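Local coordinates for protein ribokinase (Arabidopsis thaliana, PDB 6ILS) that phosphorylates D-ribose at O-5 with ATP in the presence of a divalent cation, giving ribose 5-phosphate for nucleotide and amino-acid synthesis or the pentose phosphate pathway, at residues 9-14 with 60-65; 44-49 with 56-61; 73-78 with 82-87. One frame throughout, in Å; residues are numbered along the deposited sequence.

Contact 1 (9-14 with 60-65). With RIB (alpha-D-ribofuranose), chain F.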
ATOM      1  N   GLY B   9     -21.017  -1.967   1.076  1.00 15.05           N
ATOM      2  CA  GLY B   9     -20.180  -0.819   0.866  1.00 13.52           C
ATOM      3  C   GLY B   9     -18.734  -1.155   0.609  1.00 18.92           C
ATOM      4  O   GLY B   9     -18.413  -2.230   0.089  1.00 16.93           O
ATOM      5  N   SER B  10     -17.868  -0.231   1.014  1.00 16.69           N
ATOM      6  CA  SER B  10     -16.455  -0.234   0.638  1.00 17.20           C
ATOM      7  C   SER B  10     -15.510  -0.934   1.607  1.00 18.25           C
ATOM      8  O   SER B  10     -15.744  -0.969   2.810  1.00 16.10           O
ATOM      9  CB  SER B  10     -15.976   1.187   0.493  1.00 18.45           C
ATOM     10  OG  SER B  10     -16.192   1.892   1.716  1.00 19.11           O
ATOM     11  N   ALA B  11     -14.407  -1.431   1.059  1.00 18.49           N
ATOM     12  CA  ALA B  11     -13.297  -1.954   1.838  1.00 18.26           C
ATOM     13  C   ALA B  11     -12.013  -1.386   1.245  1.00 18.73           C
ATOM     14  O   ALA B  11     -11.800  -1.492   0.052  1.00 17.21           O
ATOM     15  CB  ALA B  11     -13.281  -3.486   1.825  1.00 18.87           C
ATOM     16  N   ASN B  12     -11.197  -0.743   2.084  1.00 18.55           N
ATOM     17  CA  ASN B  12      -9.940  -0.116   1.679  1.00 21.13           C
ATOM     18  C   ASN B  12      -8.775  -0.611   2.506  1.00 22.55           C
ATOM     19  O   ASN B  12      -8.920  -0.813   3.707  1.00 21.72           O
ATOM     20  CB  ASN B  12      -9.983   1.415   1.859  1.00 21.71           C
ATOM     21  CG  ASN B  12     -10.919   2.102   0.907  1.00 25.25           C
ATOM     22  OD1 ASN B  12     -11.124   1.653  -0.221  1.00 26.15           O
ATOM     23  ND2 ASN B  12     -11.471   3.234   1.344  1.00 23.89           N
ATOM     24  N   ALA B  13      -7.612  -0.763   1.883  1.00 23.44           N
ATOM     25  CA  ALA B  13      -6.386  -0.791   2.670  1.00 22.26           C
ATOM     26  C   ALA B  13      -5.977   0.666   2.857  1.00 22.30           C
ATOM     27  O   ALA B  13      -5.850   1.404   1.891  1.00 27.18           O
ATOM     28  CB  ALA B  13      -5.290  -1.590   1.973  1.00 22.16           C
ATOM     29  N   ASP B  14      -5.802   1.073   4.104  1.00 25.94           N
ATOM     30  CA  ASP B  14      -5.426   2.442   4.414  1.00 30.79           C
ATOM     31  C   ASP B  14      -3.909   2.541   4.558  1.00 29.89           C
ATOM     32  O   ASP B  14      -3.352   1.984   5.495  1.00 30.22           O
ATOM     33  CB  ASP B  14      -6.126   2.901   5.693  1.00 30.72           C
ATOM     34  CG  ASP B  14      -7.629   3.141   5.492  1.00 32.41           C
ATOM     35  OD1 ASP B  14      -8.040   3.413   4.338  1.00 32.42           O
ATOM     36  OD2 ASP B  14      -8.378   3.082   6.492  1.00 33.19           O
ATOM     37  N   GLY B  60     -19.497  -6.692  -0.263  1.00 17.73           N
ATOM     38  CA  GLY B  60     -18.499  -5.824  -0.832  1.00 19.33           C
ATOM     39  C   GLY B  60     -17.689  -6.555  -1.885  1.00 20.22           C
ATOM     40  O   GLY B  60     -17.853  -7.757  -2.063  1.00 19.22           O
ATOM     41  N   ARG B  61     -16.809  -5.813  -2.549  1.00 18.01           N
ATOM     42  CA  ARG B  61     -15.973  -6.336  -3.636  1.00 18.77           C
ATOM     43  C   ARG B  61     -14.511  -6.085  -3.341  1.00 23.49           C
ATOM     44  O   ARG B  61     -14.121  -4.950  -3.059  1.00 21.38           O
ATOM     45  CB  ARG B  61     -16.335  -5.682  -4.968  1.00 19.59           C
ATOM     46  CG  ARG B  61     -17.719  -6.040  -5.470  1.00 23.84           C
ATOM     47  CD  ARG B  61     -17.828  -7.536  -5.634  1.00 29.79           C
ATOM     48  NE  ARG B  61     -19.126  -7.945  -6.154  1.00 29.39           N
ATOM     49  CZ  ARG B  61     -20.140  -8.323  -5.386  1.00 31.43           C
ATOM     50  NH1 ARG B  61     -20.011  -8.323  -4.060  1.00 25.85           N
ATOM     51  NH2 ARG B  61     -21.287  -8.695  -5.944  1.00 35.80           N
ATOM     52  N   LEU B  62     -13.711  -7.146  -3.435  1.00 23.17           N
ATOM     53  CA  LEU B  62     -12.279  -7.076  -3.189  1.00 21.20           C
ATOM     54  C   LEU B  62     -11.508  -7.507  -4.422  1.00 26.38           C
ATOM     55  O   LEU B  62     -12.047  -8.224  -5.256  1.00 25.19           O
ATOM     56  CB  LEU B  62     -11.888  -7.979  -2.020  1.00 23.66           C
ATOM     57  CG  LEU B  62     -12.546  -7.669  -0.683  1.00 23.17           C
ATOM     58  CD1 LEU B  62     -12.054  -8.662   0.354  1.00 24.80           C
ATOM     59  CD2 LEU B  62     -12.187  -6.251  -0.294  1.00 19.47           C
ATOM     60  N   GLY B  63     -10.253  -7.078  -4.535  1.00 24.34           N
ATOM     61  CA  GLY B  63      -9.352  -7.666  -5.520  1.00 27.08           C
ATOM     62  C   GLY B  63      -8.766  -8.940  -4.945  1.00 27.24           C
ATOM     63  O   GLY B  63      -8.773  -9.139  -3.735  1.00 23.74           O
ATOM     64  N   GLU B  64      -8.271  -9.825  -5.807  1.00 31.77           N
ATOM     65  CA  GLU B  64      -7.594 -11.023  -5.332  1.00 31.74           C
ATOM     66  C   GLU B  64      -6.130 -10.659  -5.131  1.00 34.90           C
ATOM     67  O   GLU B  64      -5.280 -10.993  -5.961  1.00 34.06           O
ATOM     68  CB  GLU B  64      -7.750 -12.188  -6.322  1.00 34.46           C
ATOM     69  CG  GLU B  64      -9.170 -12.759  -6.398  1.00 34.83           C
ATOM     70  CD  GLU B  64      -9.421 -13.596  -7.652  1.00 44.04           C
ATOM     71  OE1 GLU B  64      -8.441 -13.964  -8.328  1.00 44.90           O
ATOM     72  OE2 GLU B  64     -10.602 -13.880  -7.960  1.00 48.67           O
ATOM     73  N   ASP B  65      -5.848  -9.941  -4.045  1.00 30.34           N
ATOM     74  CA  ASP B  65      -4.507  -9.420  -3.787  1.00 27.49           C
ATOM     75  C   ASP B  65      -4.234  -9.370  -2.290  1.00 27.13           C
ATOM     76  O   ASP B  65      -5.063  -9.786  -1.488  1.00 24.93           O
ATOM     77  CB  ASP B  65      -4.319  -8.031  -4.425  1.00 30.46           C
ATOM     78  CG  ASP B  65      -5.452  -7.043  -4.079  1.00 28.80           C
ATOM     79  OD1 ASP B  65      -6.068  -7.183  -3.007  1.00 25.78           O
ATOM     80  OD2 ASP B  65      -5.707  -6.129  -4.896  1.00 28.34           O
TER
HETATM   81  O5  RIB F 402     -14.122   6.519   7.747  1.00 23.86           O
HETATM   82  C5  RIB F 402     -12.852   5.934   7.636  1.00 29.46           C
HETATM   83  C4  RIB F 402     -12.632   5.488   6.338  1.00 31.25           C
HETATM   84  O4  RIB F 402     -12.855   6.563   5.304  1.00 37.35           O
HETATM   85  C3  RIB F 402     -11.072   5.201   6.238  1.00 35.27           C
HETATM   86  O3  RIB F 402     -10.830   3.793   6.722  1.00 32.26           O
HETATM   87  C2  RIB F 402     -10.734   5.476   5.060  1.00 35.67           C
HETATM   88  O2  RIB F 402     -10.362   4.282   4.263  1.00 29.15           O
HETATM   89  C1  RIB F 402     -12.005   6.290   4.348  1.00 36.28           C
HETATM   90  O1  RIB F 402     -12.599   5.498   3.385  1.00 29.79           O
HETATM   91  O   HOH W   1     -16.739  -3.053  -2.037  1.00 19.61           O
HETATM   92  O   HOH W   2     -12.105  -3.186  -2.359  1.00 20.69           O
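Leu62 reaches Ala11 with one methyl, CD2 lying 3.7 Å from Ala11 CB. Followed outward, the leucine leaves its strand at CB, and CG stands anti to the carbonyl carbon (chi1 -60°). There the branch divides: CD2 meets the alanine, while CD1 goes to Val87 of the neighbouring strand 87-90. The small alanine leaves room for CD2, and Ile71 of helix 66-75 touches the same alanine. Gly9 O lies 3.7 Å from Gly60 CA, and both glycines are apt: the backbone angles of Gly9 call for one, and a CB on Gly60 would press on Gly9 O.

Beyond strand 5-8 the chain turns out of the central parallel sheet toward the lid strand 12-18. No direct hydrogen bond joins the two segments, and water bridges them. One water donates to Gly9 O at 2.8 Å and accepts from Arg61 N at 2.8 Å; a second stands between Ala11 O and Arg61 O, 3.0 Å and 2.8 Å away. Arg61 NH1 also bonds its own neighbour, Gly60 O, at 3.0 Å, from above the carbonyl plane.

Farther along, on strand 12-18, Asp14 holds the ribose, accepting from the sugar's O3 at OD2 (2.6 Å) and from O2 at OD1. Water-bridged backbone groups thus link the chain leading into the lid to strand 56-63, while the carboxylate's two bonds are consistent with recognition of the sugar's adjacent O2 and O3 hydroxyls.

Contact 2 (44-49 with 56-61). With RIB (alpha-D-ribofuranose), chain F.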
ATOM      1  N   ASN B  44     -15.362  -0.854   7.957  1.00 15.12           N
ATOM      2  CA  ASN B  44     -15.350  -0.299   9.323  1.00 17.55           C
ATOM      3  C   ASN B  44     -16.682  -0.496  10.008  1.00 18.67           C
ATOM      4  O   ASN B  44     -16.754  -0.895  11.168  1.00 15.36           O
ATOM      5  CB  ASN B  44     -15.028   1.196   9.330  1.00 17.38           C
ATOM      6  CG  ASN B  44     -13.585   1.490   9.023  1.00 17.11           C
ATOM      7  OD1 ASN B  44     -12.738   0.600   9.025  1.00 17.85           O
ATOM      8  ND2 ASN B  44     -13.281   2.766   8.801  1.00 20.57           N
ATOM      9  N   GLN B  45     -17.759  -0.159   9.302  1.00 14.61           N
ATOM     10  CA  GLN B  45     -19.085  -0.270   9.896  1.00 16.56           C
ATOM     11  C   GLN B  45     -19.454  -1.718  10.186  1.00 17.34           C
ATOM     12  O   GLN B  45     -20.035  -2.010  11.238  1.00 15.23           O
ATOM     13  CB  GLN B  45     -20.099   0.434   8.984  1.00 14.52           C
ATOM     14  CG  GLN B  45     -19.812   1.930   8.997  1.00 15.36           C
ATOM     15  CD  GLN B  45     -20.761   2.750   8.143  1.00 21.01           C
ATOM     16  OE1 GLN B  45     -21.798   2.262   7.695  1.00 17.61           O
ATOM     17  NE2 GLN B  45     -20.403   4.005   7.920  1.00 22.70           N
ATOM     18  N   ALA B  46     -19.088  -2.641   9.287  1.00 15.54           N
ATOM     19  CA  ALA B  46     -19.355  -4.050   9.523  1.00 17.35           C
ATOM     20  C   ALA B  46     -18.532  -4.565  10.702  1.00 16.14           C
ATOM     21  O   ALA B  46     -19.043  -5.305  11.549  1.00 15.57           O
ATOM     22  CB  ALA B  46     -19.049  -4.878   8.267  1.00 14.99           C
ATOM     23  N   ALA B  47     -17.253  -4.187  10.747  1.00 15.89           N
ATOM     24  CA  ALA B  47     -16.418  -4.591  11.887  1.00 15.56           C
ATOM     25  C   ALA B  47     -17.002  -4.119  13.215  1.00 19.04           C
ATOM     26  O   ALA B  47     -17.029  -4.863  14.205  1.00 19.35           O
ATOM     27  CB  ALA B  47     -15.004  -4.075  11.727  1.00 15.96           C
ATOM     28  N   CYS B  48     -17.494  -2.887  13.228  1.00 15.35           N
ATOM     29  CA  CYS B  48     -18.117  -2.347  14.436  1.00 16.55           C
ATOM     30  C   CYS B  48     -19.315  -3.164  14.885  1.00 17.62           C
ATOM     31  O   CYS B  48     -19.408  -3.581  16.043  1.00 15.22           O
ATOM     32  CB  CYS B  48     -18.516  -0.894  14.196  1.00 14.06           C
ATOM     33  SG  CYS B  48     -19.416  -0.165  15.567  1.00 19.10           S
ATOM     34  N   GLY B  49     -20.235  -3.392  13.960  1.00 13.80           N
ATOM     35  CA  GLY B  49     -21.410  -4.186  14.238  1.00 16.07           C
ATOM     36  C   GLY B  49     -21.045  -5.542  14.806  1.00 19.46           C
ATOM     37  O   GLY B  49     -21.596  -5.956  15.815  1.00 17.78           O
ATOM     38  N   THR B  56     -23.685  -9.758  11.796  1.00 19.69           N
ATOM     39  CA  THR B  56     -23.349  -8.734  10.802  1.00 19.07           C
ATOM     40  C   THR B  56     -22.749  -9.334   9.529  1.00 20.02           C
ATOM     41  O   THR B  56     -21.801 -10.124   9.599  1.00 20.57           O
ATOM     42  CB  THR B  56     -22.352  -7.714  11.393  1.00 19.38           C
ATOM     43  OG1 THR B  56     -22.952  -7.057  12.518  1.00 22.44           O
ATOM     44  CG2 THR B  56     -21.968  -6.667  10.357  1.00 19.21           C
ATOM     45  N   TYR B  57     -23.308  -8.962   8.379  1.00 17.51           N
ATOM     46  CA  TYR B  57     -22.809  -9.354   7.072  1.00 19.35           C
ATOM     47  C   TYR B  57     -22.206  -8.146   6.372  1.00 20.66           C
ATOM     48  O   TYR B  57     -22.758  -7.048   6.445  1.00 18.22           O
ATOM     49  CB  TYR B  57     -23.943  -9.914   6.188  1.00 20.19           C
ATOM     50  CG  TYR B  57     -24.386 -11.289   6.588  1.00 21.35           C
ATOM     51  CD1 TYR B  57     -25.177 -11.480   7.712  1.00 22.30           C
ATOM     52  CD2 TYR B  57     -23.999 -12.403   5.858  1.00 22.28           C
ATOM     53  CE1 TYR B  57     -25.571 -12.738   8.101  1.00 28.46           C
ATOM     54  CE2 TYR B  57     -24.391 -13.673   6.242  1.00 23.63           C
ATOM     55  CZ  TYR B  57     -25.178 -13.832   7.357  1.00 26.65           C
ATOM     56  OH  TYR B  57     -25.574 -15.085   7.748  1.00 29.22           O
ATOM     57  N   PHE B  58     -21.098  -8.354   5.670  1.00 18.46           N
ATOM     58  CA  PHE B  58     -20.529  -7.318   4.828  1.00 17.87           C
ATOM     59  C   PHE B  58     -20.665  -7.757   3.380  1.00 19.80           C
ATOM     60  O   PHE B  58     -20.204  -8.841   3.010  1.00 18.79           O
ATOM     61  CB  PHE B  58     -19.051  -7.057   5.180  1.00 16.98           C
ATOM     62  CG  PHE B  58     -18.359  -6.109   4.231  1.00 15.16           C
ATOM     63  CD1 PHE B  58     -18.841  -4.817   4.048  1.00 15.46           C
ATOM     64  CD2 PHE B  58     -17.229  -6.496   3.546  1.00 15.91           C
ATOM     65  CE1 PHE B  58     -18.234  -3.929   3.184  1.00 17.12           C
ATOM     66  CE2 PHE B  58     -16.595  -5.611   2.674  1.00 20.69           C
ATOM     67  CZ  PHE B  58     -17.091  -4.316   2.499  1.00 18.86           C
ATOM     68  N   VAL B  59     -21.322  -6.924   2.578  1.00 19.04           N
ATOM     69  CA  VAL B  59     -21.418  -7.139   1.142  1.00 17.74           C
ATOM     70  C   VAL B  59     -20.503  -6.162   0.418  1.00 19.45           C
ATOM     71  O   VAL B  59     -20.679  -4.934   0.474  1.00 16.66           O
ATOM     72  CB  VAL B  59     -22.865  -6.968   0.635  1.00 17.23           C
ATOM     73  CG1 VAL B  59     -22.930  -7.202  -0.889  1.00 20.02           C
ATOM     74  CG2 VAL B  59     -23.793  -7.887   1.394  1.00 19.99           C
ATOM     75  N   GLY B  60     -19.497  -6.692  -0.263  1.00 17.73           N
ATOM     76  CA  GLY B  60     -18.499  -5.824  -0.832  1.00 19.33           C
ATOM     77  C   GLY B  60     -17.689  -6.555  -1.885  1.00 20.22           C
ATOM     78  O   GLY B  60     -17.853  -7.757  -2.063  1.00 19.22           O
ATOM     79  N   ARG B  61     -16.809  -5.813  -2.549  1.00 18.01           N
ATOM     80  CA  ARG B  61     -15.973  -6.336  -3.636  1.00 18.77           C
ATOM     81  C   ARG B  61     -14.511  -6.085  -3.341  1.00 23.49           C
ATOM     82  O   ARG B  61     -14.121  -4.950  -3.059  1.00 21.38           O
ATOM     83  CB  ARG B  61     -16.335  -5.682  -4.968  1.00 19.59           C
ATOM     84  CG  ARG B  61     -17.719  -6.040  -5.470  1.00 23.84           C
ATOM     85  CD  ARG B  61     -17.828  -7.536  -5.634  1.00 29.79           C
ATOM     86  NE  ARG B  61     -19.126  -7.945  -6.154  1.00 29.39           N
ATOM     87  CZ  ARG B  61     -20.140  -8.323  -5.386  1.00 31.43           C
ATOM     88  NH1 ARG B  61     -20.011  -8.323  -4.060  1.00 25.85           N
ATOM     89  NH2 ARG B  61     -21.287  -8.695  -5.944  1.00 35.80           N
TER
HETATM   90  O5  RIB F 402     -14.122   6.519   7.747  1.00 23.86           O
HETATM   91  C5  RIB F 402     -12.852   5.934   7.636  1.00 29.46           C
HETATM   92  C4  RIB F 402     -12.632   5.488   6.338  1.00 31.25           C
HETATM   93  O4  RIB F 402     -12.855   6.563   5.304  1.00 37.35           O
HETATM   94  C3  RIB F 402     -11.072   5.201   6.238  1.00 35.27           C
HETATM   95  O3  RIB F 402     -10.830   3.793   6.722  1.00 32.26           O
HETATM   96  C2  RIB F 402     -10.734   5.476   5.060  1.00 35.67           C
HETATM   97  O2  RIB F 402     -10.362   4.282   4.263  1.00 29.15           O
HETATM   98  C1  RIB F 402     -12.005   6.290   4.348  1.00 36.28           C
HETATM   99  O1  RIB F 402     -12.599   5.498   3.385  1.00 29.79           O
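Thr56 and Gly49 meet most closely here, Thr56 OG1 resting 3.3 Å from Gly49 C. A side chain on the glycine could not be accommodated, since a CB there would come within 2.8 Å of Thr56 OG1. The hydroxyl's hydrogen-bonding partner is Tyr54 O, in the loop just before the strand, so that it sits against the helix while its polarity is answered locally. The threonine's other branch, CG2, is anti to the backbone N and lies 3.4 Å from Ala46 O, a van der Waals contact with the helix backbone. One turn back, Ala46 CB points into the strand and packs 3.8 Å from Phe58 CB; a larger side chain would probably not fit at this short separation.

Helix and strand run nearly antiparallel, at 167°, with their axes only 7.9 Å apart. Helix 41-51 belongs to the crossover that leads from strand 5-8, by way of lid strands, to the parallel neighbour 56-63, in the Rossmann-like core of the PfkB kinases.

Toward the start of the helix the packing across the pair thins out. Phe58, its CG anti to the backbone N (chi1 173°), swings its ring forward along its own strand, where Gly60 N stands 4.2 Å above the ring plane, over the centre; a CB on Gly60 would strike Phe58 CZ. Asn44 has turned to the substrate instead. Its ND2 gives a weak bond to ribose O3, 3.4 Å long and bent to 140°, and also donates an ordinary hydrogen bond to OD2 of Asp259, the predicted proton acceptor. Gln45 NE2 bonds the other carboxylate oxygen, Asp259 OD1, and its OE1 takes an N-H from Gln142, which helps to fix how the amide is turned.

Contact 3 (73-78 with 82-87)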
ATOM      1  N   GLU B  73      -9.022 -10.997   6.507  1.00 25.61           N
ATOM      2  CA  GLU B  73      -8.479 -11.444   7.786  1.00 27.09           C
ATOM      3  C   GLU B  73      -8.976 -10.593   8.954  1.00 24.04           C
ATOM      4  O   GLU B  73      -9.348 -11.119  10.011  1.00 26.84           O
ATOM      5  CB  GLU B  73      -6.945 -11.430   7.735  1.00 31.26           C
ATOM      6  CG  GLU B  73      -6.374 -12.560   6.879  1.00 36.38           C
ATOM      7  CD  GLU B  73      -4.875 -12.428   6.614  1.00 46.88           C
ATOM      8  OE1 GLU B  73      -4.288 -11.372   6.959  1.00 49.19           O
ATOM      9  OE2 GLU B  73      -4.289 -13.382   6.048  1.00 50.62           O
ATOM     10  N   ALA B  74      -8.979  -9.282   8.762  1.00 21.83           N
ATOM     11  CA  ALA B  74      -9.392  -8.362   9.818  1.00 24.74           C
ATOM     12  C   ALA B  74     -10.864  -8.548  10.176  1.00 22.51           C
ATOM     13  O   ALA B  74     -11.229  -8.475  11.347  1.00 22.46           O
ATOM     14  CB  ALA B  74      -9.122  -6.902   9.395  1.00 23.95           C
ATOM     15  N   LEU B  75     -11.696  -8.822   9.171  1.00 21.18           N
ATOM     16  CA  LEU B  75     -13.150  -8.876   9.358  1.00 20.41           C
ATOM     17  C   LEU B  75     -13.675 -10.229   9.792  1.00 22.05           C
ATOM     18  O   LEU B  75     -14.670 -10.310  10.494  1.00 24.65           O
ATOM     19  CB  LEU B  75     -13.867  -8.493   8.055  1.00 17.73           C
ATOM     20  CG  LEU B  75     -13.731  -7.055   7.565  1.00 18.94           C
ATOM     21  CD1 LEU B  75     -14.665  -6.846   6.360  1.00 17.48           C
ATOM     22  CD2 LEU B  75     -14.085  -6.088   8.674  1.00 19.05           C
ATOM     23  N   GLY B  76     -13.012 -11.291   9.344  1.00 27.51           N
ATOM     24  CA  GLY B  76     -13.555 -12.635   9.453  1.00 28.98           C
ATOM     25  C   GLY B  76     -13.473 -13.347  10.792  1.00 31.05           C
ATOM     26  O   GLY B  76     -13.495 -12.722  11.853  1.00 31.99           O
ATOM     27  N   ASP B  77     -13.387 -14.678  10.726  1.00 37.45           N
ATOM     28  CA  ASP B  77     -13.525 -15.542  11.900  1.00 36.06           C
ATOM     29  C   ASP B  77     -12.387 -15.394  12.906  1.00 40.46           C
ATOM     30  O   ASP B  77     -12.558 -15.683  14.093  1.00 43.19           O
ATOM     31  CB  ASP B  77     -13.637 -17.006  11.459  1.00 43.97           C
ATOM     32  N   ASP B  78     -11.227 -14.942  12.440  1.00 37.39           N
ATOM     33  CA  ASP B  78     -10.093 -14.739  13.331  1.00 40.19           C
ATOM     34  C   ASP B  78      -9.937 -13.269  13.699  1.00 38.85           C
ATOM     35  O   ASP B  78      -9.006 -12.898  14.406  1.00 37.98           O
ATOM     36  CB  ASP B  78      -8.803 -15.264  12.693  1.00 46.04           C
ATOM     37  CG  ASP B  78      -8.925 -16.711  12.239  1.00 48.13           C
ATOM     38  OD1 ASP B  78      -9.446 -17.540  13.021  1.00 52.21           O
ATOM     39  OD2 ASP B  78      -8.498 -17.016  11.103  1.00 52.22           O
ATOM     40  N   VAL B  82     -17.218 -10.848  11.339  1.00 22.62           N
ATOM     41  CA  VAL B  82     -18.176 -10.469  10.299  1.00 19.21           C
ATOM     42  C   VAL B  82     -18.464 -11.687   9.428  1.00 22.89           C
ATOM     43  O   VAL B  82     -17.543 -12.419   9.076  1.00 20.15           O
ATOM     44  CB  VAL B  82     -17.629  -9.321   9.425  1.00 18.10           C
ATOM     45  CG1 VAL B  82     -18.599  -8.998   8.271  1.00 16.44           C
ATOM     46  CG2 VAL B  82     -17.308  -8.078  10.278  1.00 17.03           C
ATOM     47  N   HIS B  83     -19.732 -11.934   9.100  1.00 20.63           N
ATOM     48  CA  HIS B  83     -20.049 -12.957   8.104  1.00 22.77           C
ATOM     49  C   HIS B  83     -19.657 -12.454   6.719  1.00 23.22           C
ATOM     50  O   HIS B  83     -20.158 -11.420   6.263  1.00 20.46           O
ATOM     51  CB  HIS B  83     -21.532 -13.323   8.147  1.00 24.70           C
ATOM     52  CG  HIS B  83     -21.947 -13.996   9.416  1.00 27.22           C
ATOM     53  ND1 HIS B  83     -22.240 -13.296  10.567  1.00 31.56           N
ATOM     54  CD2 HIS B  83     -22.106 -15.305   9.721  1.00 30.74           C
ATOM     55  CE1 HIS B  83     -22.569 -14.144  11.526  1.00 31.79           C
ATOM     56  NE2 HIS B  83     -22.495 -15.370  11.039  1.00 36.51           N
ATOM     57  N   LEU B  84     -18.763 -13.184   6.047  1.00 20.15           N
ATOM     58  CA  LEU B  84     -18.209 -12.740   4.776  1.00 23.42           C
ATOM     59  C   LEU B  84     -18.762 -13.471   3.548  1.00 23.84           C
ATOM     60  O   LEU B  84     -18.206 -13.336   2.461  1.00 22.28           O
ATOM     61  CB  LEU B  84     -16.683 -12.884   4.802  1.00 25.14           C
ATOM     62  CG  LEU B  84     -16.008 -12.005   5.873  1.00 24.27           C
ATOM     63  CD1 LEU B  84     -14.490 -12.148   5.852  1.00 27.43           C
ATOM     64  CD2 LEU B  84     -16.396 -10.556   5.644  1.00 24.10           C
ATOM     65  N   ASP B  85     -19.860 -14.210   3.715  1.00 27.40           N
ATOM     66  CA  ASP B  85     -20.402 -15.038   2.622  1.00 25.96           C
ATOM     67  C   ASP B  85     -20.615 -14.266   1.316  1.00 27.10           C
ATOM     68  O   ASP B  85     -20.471 -14.836   0.229  1.00 26.83           O
ATOM     69  CB  ASP B  85     -21.735 -15.705   3.017  1.00 28.31           C
ATOM     70  CG  ASP B  85     -21.797 -16.126   4.483  1.00 35.72           C
ATOM     71  OD1 ASP B  85     -20.842 -15.893   5.253  1.00 37.10           O
ATOM     72  OD2 ASP B  85     -22.808 -16.755   4.856  1.00 45.73           O
ATOM     73  N   TYR B  86     -20.959 -12.982   1.406  1.00 24.89           N
ATOM     74  CA  TYR B  86     -21.329 -12.219   0.219  1.00 24.86           C
ATOM     75  C   TYR B  86     -20.266 -11.243  -0.238  1.00 26.10           C
ATOM     76  O   TYR B  86     -20.531 -10.343  -1.030  1.00 29.21           O
ATOM     77  CB  TYR B  86     -22.639 -11.475   0.463  1.00 26.00           C
ATOM     78  CG  TYR B  86     -23.753 -12.435   0.724  1.00 26.25           C
ATOM     79  CD1 TYR B  86     -24.512 -12.946  -0.320  1.00 32.93           C
ATOM     80  CD2 TYR B  86     -24.036 -12.852   2.008  1.00 24.72           C
ATOM     81  CE1 TYR B  86     -25.529 -13.850  -0.081  1.00 33.98           C
ATOM     82  CE2 TYR B  86     -25.047 -13.750   2.253  1.00 28.64           C
ATOM     83  CZ  TYR B  86     -25.787 -14.249   1.209  1.00 31.55           C
ATOM     84  OH  TYR B  86     -26.800 -15.147   1.473  1.00 34.81           O
ATOM     85  N   VAL B  87     -19.054 -11.436   0.253  1.00 25.13           N
ATOM     86  CA  VAL B  87     -17.917 -10.725  -0.285  1.00 24.75           C
ATOM     87  C   VAL B  87     -17.472 -11.474  -1.531  1.00 29.59           C
ATOM     88  O   VAL B  87     -17.355 -12.697  -1.510  1.00 31.35           O
ATOM     89  CB  VAL B  87     -16.754 -10.637   0.726  1.00 25.17           C
ATOM     90  CG1 VAL B  87     -15.563  -9.952   0.084  1.00 30.84           C
ATOM     91  CG2 VAL B  87     -17.191  -9.887   2.001  1.00 24.05           C
TER
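Val82 N donates to Leu75 O over 2.7 Å, arriving nearly in line with the carbonyl (162° at the oxygen). This bond ties the last turn of helix 66-75 to the returning chain, within the beta-alpha-beta crossover that connects the parallel strands 56-63 and 87-90.

Beside it the apolar side chains close up. Leu75 and Val82 lie alongside each other, pointing the same way, with Leu75 CB 4.1 Å from Val82 CB. The valine's CG2, beside its backbone N, packs against Leu75 O and Leu75 CD2, so the beta branch fills the space beside the bonded carbonyl without a long side chain. Leu84 comes across Leu75 at about a right angle. With CG anti to the carbonyl carbon (chi1 -63°), its fork straddles the helix end: CD2 lies 4.1 Å from Leu75 CB, and CD1 3.8 Å from Gly76 CA. Glycine suits that spot, because a CB there would crowd the methyl. With both methyls gone, an alanine at Leu84 would probably open a gap over Gly76 and leave the side chain of Leu75 freer to move.

Both Leu75 and Val82 also touch helix 41-51. From Leu84 to Val87 the chain makes a type I beta turn, closed by Val87 N on Leu84 O at 3.0 Å.

How the contacts relate
All three contacts gather around strand 56-63. Contacts 1 and 2 share Gly60 and Arg61, and all the residues that touch in them are buried; contact 3 lies farther from the centre of the chain, with Leu84 partly exposed. Their chemistry follows place: water-bridged backbone where sheet gives way to lid, close apolar packing of helix on sheet in contact 2, and a direct backbone bond with leucine and valine in contact 3. The tip of Phe58 joins the first two, CZ lying 3.5 Å from Gly9 O. Backbone pairing joins the last two, Thr56 O being 2.8 Å from His83 N. Contacts 1 and 2 extend to the ribose; contact 3 does not.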